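Local coordinates for TRAP solute Binding Protein (Uncultured marine bacterium, PDB 5I7I) that probably captures aromatic acids such as 3-hydroxybenzoate, found bound here, and delivers them to a TRAP transporter for uptake by a marine bacterium, at residues A[188-200]-A[207-221]. Sequence-based numbering, arbitrary orientation.
With 3HB (3-hydroxybenzoic acid), chain C.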
# COMPACT_ATOMS: atom_id res chain seq x y z
N MET A 188 7.91 7.53 -7.54
CA MET A 188 8.90 7.66 -6.47
C MET A 188 8.31 7.17 -5.15
O MET A 188 7.09 7.26 -4.95
CB MET A 188 9.35 9.12 -6.29
CG MET A 188 8.25 10.02 -5.73
SD MET A 188 8.59 11.77 -5.94
CE MET A 188 8.41 11.90 -7.72
N PRO A 189 9.14 6.65 -4.23
CA PRO A 189 8.64 6.36 -2.88
C PRO A 189 8.14 7.62 -2.19
O PRO A 189 8.54 8.74 -2.52
CB PRO A 189 9.86 5.76 -2.17
CG PRO A 189 10.70 5.19 -3.29
CD PRO A 189 10.53 6.19 -4.41
N VAL A 190 7.23 7.44 -1.25
CA VAL A 190 6.49 8.56 -0.68
C VAL A 190 7.38 9.58 0.03
O VAL A 190 7.05 10.78 0.02
CB VAL A 190 5.29 8.10 0.16
CG1 VAL A 190 5.73 7.46 1.45
CG2 VAL A 190 4.33 9.26 0.43
N PRO A 191 8.51 9.22 0.66
CA PRO A 191 9.30 10.26 1.34
C PRO A 191 9.89 11.31 0.40
O PRO A 191 10.33 12.35 0.88
CB PRO A 191 10.41 9.47 2.05
CG PRO A 191 9.86 8.09 2.16
CD PRO A 191 9.09 7.89 0.89
N ALA A 192 9.90 11.05 -0.91
CA ALA A 192 10.44 11.97 -1.91
C ALA A 192 9.41 12.96 -2.45
O ALA A 192 9.78 13.91 -3.15
CB ALA A 192 10.99 11.16 -3.09
N VAL A 193 8.14 12.77 -2.11
CA VAL A 193 7.06 13.53 -2.75
C VAL A 193 7.11 15.00 -2.36
O VAL A 193 6.95 15.89 -3.21
CB VAL A 193 5.71 12.91 -2.38
CG1 VAL A 193 4.57 13.81 -2.80
CG2 VAL A 193 5.57 11.54 -3.03
N ALA A 194 7.25 15.29 -1.06
CA ALA A 194 7.19 16.68 -0.61
C ALA A 194 8.25 17.52 -1.30
O ALA A 194 7.98 18.63 -1.77
CB ALA A 194 7.37 16.76 0.91
N GLY A 195 9.49 17.00 -1.35
CA GLY A 195 10.56 17.75 -1.98
C GLY A 195 10.30 17.96 -3.46
O GLY A 195 10.57 19.03 -4.01
N ALA A 196 9.78 16.93 -4.13
CA ALA A 196 9.46 17.04 -5.55
C ALA A 196 8.37 18.08 -5.80
O ALA A 196 8.41 18.78 -6.81
CB ALA A 196 9.06 15.67 -6.10
N LEU A 197 7.41 18.20 -4.88
CA LEU A 197 6.41 19.27 -4.98
C LEU A 197 7.04 20.65 -4.79
O LEU A 197 6.78 21.58 -5.56
CB LEU A 197 5.33 19.08 -3.93
CG LEU A 197 4.30 17.97 -4.14
CD1 LEU A 197 3.58 17.69 -2.83
CD2 LEU A 197 3.30 18.38 -5.24
N SER A 198 7.81 20.83 -3.70
CA SER A 198 8.32 22.15 -3.35
C SER A 198 9.31 22.65 -4.38
O SER A 198 9.45 23.88 -4.55
CB SER A 198 8.97 22.11 -1.96
OG SER A 198 8.01 22.09 -0.92
N LYS A 199 9.97 21.74 -5.08
CA LYS A 199 10.94 22.09 -6.12
C LYS A 199 10.30 22.13 -7.50
O LYS A 199 11.00 22.40 -8.49
CB LYS A 199 12.10 21.08 -6.13
CG LYS A 199 12.94 21.10 -4.86
CD LYS A 199 14.42 21.33 -5.14
CE LYS A 199 15.30 20.72 -4.06
NZ LYS A 199 15.34 19.24 -4.17
N GLY A 200 9.00 21.89 -7.59
CA GLY A 200 8.31 21.93 -8.86
C GLY A 200 8.57 20.78 -9.81
O GLY A 200 8.33 20.93 -11.00
N VAL A 207 -2.04 9.44 -3.19
CA VAL A 207 -1.81 8.75 -1.92
C VAL A 207 -3.15 8.70 -1.21
O VAL A 207 -4.01 9.56 -1.45
CB VAL A 207 -0.83 9.48 -0.98
CG1 VAL A 207 0.61 9.15 -1.30
CG2 VAL A 207 -1.03 10.99 -1.01
N PRO A 208 -3.35 7.78 -0.29
CA PRO A 208 -4.46 7.90 0.65
C PRO A 208 -4.20 9.05 1.60
O PRO A 208 -3.10 9.60 1.67
CB PRO A 208 -4.46 6.56 1.37
CG PRO A 208 -3.00 6.19 1.40
CD PRO A 208 -2.41 6.70 0.11
N TRP A 209 -5.22 9.44 2.36
CA TRP A 209 -5.03 10.52 3.32
C TRP A 209 -3.98 10.16 4.37
O TRP A 209 -3.25 11.03 4.84
CB TRP A 209 -6.33 10.83 4.04
CG TRP A 209 -7.47 11.36 3.25
CD1 TRP A 209 -8.67 10.73 3.03
CD2 TRP A 209 -7.58 12.65 2.63
NE1 TRP A 209 -9.50 11.54 2.31
CE2 TRP A 209 -8.86 12.73 2.06
CE3 TRP A 209 -6.73 13.75 2.53
CZ2 TRP A 209 -9.31 13.86 1.39
CZ3 TRP A 209 -7.17 14.87 1.88
CH2 TRP A 209 -8.46 14.92 1.31
N GLU A 210 -3.94 8.89 4.80
CA GLU A 210 -3.31 8.55 6.08
C GLU A 210 -1.83 8.85 6.11
O GLU A 210 -1.29 9.15 7.17
CB GLU A 210 -3.54 7.06 6.41
CG GLU A 210 -2.82 6.08 5.48
CD GLU A 210 -1.45 5.64 5.96
OE1 GLU A 210 -0.74 4.95 5.18
OE2 GLU A 210 -1.06 5.97 7.11
N ILE A 211 -1.16 8.76 4.95
CA ILE A 211 0.29 8.96 4.88
C ILE A 211 0.66 10.43 4.81
O ILE A 211 1.82 10.79 5.03
CB ILE A 211 0.89 8.14 3.71
CG1 ILE A 211 2.42 8.06 3.78
CG2 ILE A 211 0.44 8.70 2.37
CD1 ILE A 211 2.96 7.40 5.03
N MET A 212 -0.31 11.30 4.52
CA MET A 212 0.04 12.67 4.13
C MET A 212 0.60 13.47 5.29
O MET A 212 1.60 14.19 5.09
CB MET A 212 -1.16 13.36 3.49
CG MET A 212 -1.52 12.76 2.17
SD MET A 212 -3.00 13.45 1.42
CE MET A 212 -2.48 15.11 1.04
N PRO A 213 0.03 13.45 6.48
CA PRO A 213 0.52 14.37 7.51
C PRO A 213 1.94 14.07 7.94
O PRO A 213 2.65 14.98 8.38
CB PRO A 213 -0.50 14.20 8.65
CG PRO A 213 -1.76 13.74 7.95
CD PRO A 213 -1.24 12.81 6.88
N SER A 214 2.37 12.82 7.80
CA SER A 214 3.72 12.43 8.18
C SER A 214 4.78 13.11 7.32
O SER A 214 5.95 13.16 7.72
CB SER A 214 3.88 10.91 8.06
OG SER A 214 2.86 10.25 8.78
N PHE A 215 4.39 13.66 6.17
CA PHE A 215 5.28 14.38 5.28
C PHE A 215 4.76 15.78 4.94
O PHE A 215 5.23 16.41 3.99
CB PHE A 215 5.50 13.57 4.00
CG PHE A 215 6.05 12.20 4.25
CD1 PHE A 215 7.39 12.02 4.47
CD2 PHE A 215 5.22 11.09 4.23
CE1 PHE A 215 7.91 10.75 4.69
CE2 PHE A 215 5.72 9.82 4.45
CZ PHE A 215 7.06 9.65 4.68
N LYS A 216 3.81 16.29 5.72
CA LYS A 216 3.25 17.63 5.52
C LYS A 216 2.54 17.75 4.18
O LYS A 216 2.36 18.86 3.66
CB LYS A 216 4.30 18.74 5.68
CG LYS A 216 5.06 18.75 6.99
CD LYS A 216 6.14 19.84 6.97
CE LYS A 216 6.72 20.13 8.34
NZ LYS A 216 6.59 21.58 8.67
N LEU A 217 2.15 16.64 3.57
CA LEU A 217 1.64 16.71 2.21
C LEU A 217 0.27 17.38 2.13
O LEU A 217 -0.12 17.84 1.05
CB LEU A 217 1.53 15.31 1.61
CG LEU A 217 2.89 14.62 1.43
CD1 LEU A 217 2.74 13.19 0.96
CD2 LEU A 217 3.78 15.38 0.46
N HIS A 218 -0.47 17.42 3.23
CA HIS A 218 -1.74 18.12 3.25
C HIS A 218 -1.58 19.62 3.40
O HIS A 218 -2.56 20.35 3.21
CB HIS A 218 -2.58 17.58 4.39
CG HIS A 218 -1.98 17.87 5.72
ND1 HIS A 218 -0.72 17.42 6.08
CD2 HIS A 218 -2.44 18.60 6.76
CE1 HIS A 218 -0.44 17.85 7.30
NE2 HIS A 218 -1.47 18.56 7.73
N GLU A 219 -0.37 20.09 3.74
CA GLU A 219 -0.03 21.50 3.65
C GLU A 219 0.40 21.88 2.24
O GLU A 219 0.09 22.99 1.79
CB GLU A 219 1.09 21.85 4.65
CG GLU A 219 0.66 21.68 6.11
CD GLU A 219 1.77 22.01 7.11
OE1 GLU A 219 2.93 22.19 6.70
OE2 GLU A 219 1.47 22.09 8.32
N LEU A 220 1.07 20.97 1.54
CA LEU A 220 1.64 21.27 0.24
C LEU A 220 0.65 21.04 -0.90
O LEU A 220 0.89 21.54 -2.01
CB LEU A 220 2.89 20.42 0.03
CG LEU A 220 4.01 20.70 1.01
CD1 LEU A 220 5.06 19.61 0.93
CD2 LEU A 220 4.64 22.04 0.74
N THR A 221 -0.43 20.32 -0.66
CA THR A 221 -1.51 20.20 -1.63
C THR A 221 -2.82 20.59 -0.96
O THR A 221 -3.12 20.11 0.14
CB THR A 221 -1.63 18.79 -2.23
OG1 THR A 221 -1.84 17.80 -1.22
CG2 THR A 221 -0.39 18.46 -3.05
C1' 3HB C . 2.76 5.33 -1.07
O1' 3HB C . 1.88 5.84 -1.81
O2' 3HB C . 3.91 5.12 -1.52
C1 3HB C . 2.45 5.02 0.39
C2 3HB C . 1.13 5.10 0.84
C3 3HB C . 0.84 4.84 2.15
C4 3HB C . 1.84 4.52 3.03
C5 3HB C . 3.15 4.43 2.59
C6 3HB C . 3.47 4.69 1.27
O3 3HB C . -0.47 4.92 2.58
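The carbonyl oxygen of L217 is gripped twice by T221, whose N and OG1 approach from opposite faces of its plane; OG1 lies 2.8 Å from L217 O. Threonine suits this helix end because its hydroxyl turns back onto the last turn while CG2 meets L197 CD1. Between the two segments the contact is mostly apolar. L217 sends CD2 against V193 CG1 (3.7 Å), the two side chains crossing at about a right angle, and the same methyl meets A194. Alanine, with its single methyl, lets helix 193-198 come close: its CB reaches L220 CD1 at 3.7 Å. Nearer the ligand, V190 uses its branched CB to serve two surfaces. CG1 sits between the backbone N and the carbonyl carbon (chi1 71°), near F215 CE2 and 3.6 Å from 3HB C6, while CG2 packs on I211 CG1. I211 covers the same face of the ligand ring, CG1 above its C4-C5 edge and CD1 just past that rim; CG1 also lies in plane at the F215 ring edge. With an alanine here, the ligand face would probably lose part of its cover, and V190 CG2 and the F215 edge a neighbour. E210 OE1 accepts a hydrogen bond from 3HB O3 at 2.6 Å, a carboxylate suiting a hydroxyl donor, while N38 bonds E210 OE2. With Y94 and R168 also hydrogen-bonded to 3HB, V190, V207, P208, E210 and I211 form part of the aromatic-acid pocket of a family 7 TRAP solute-binding protein.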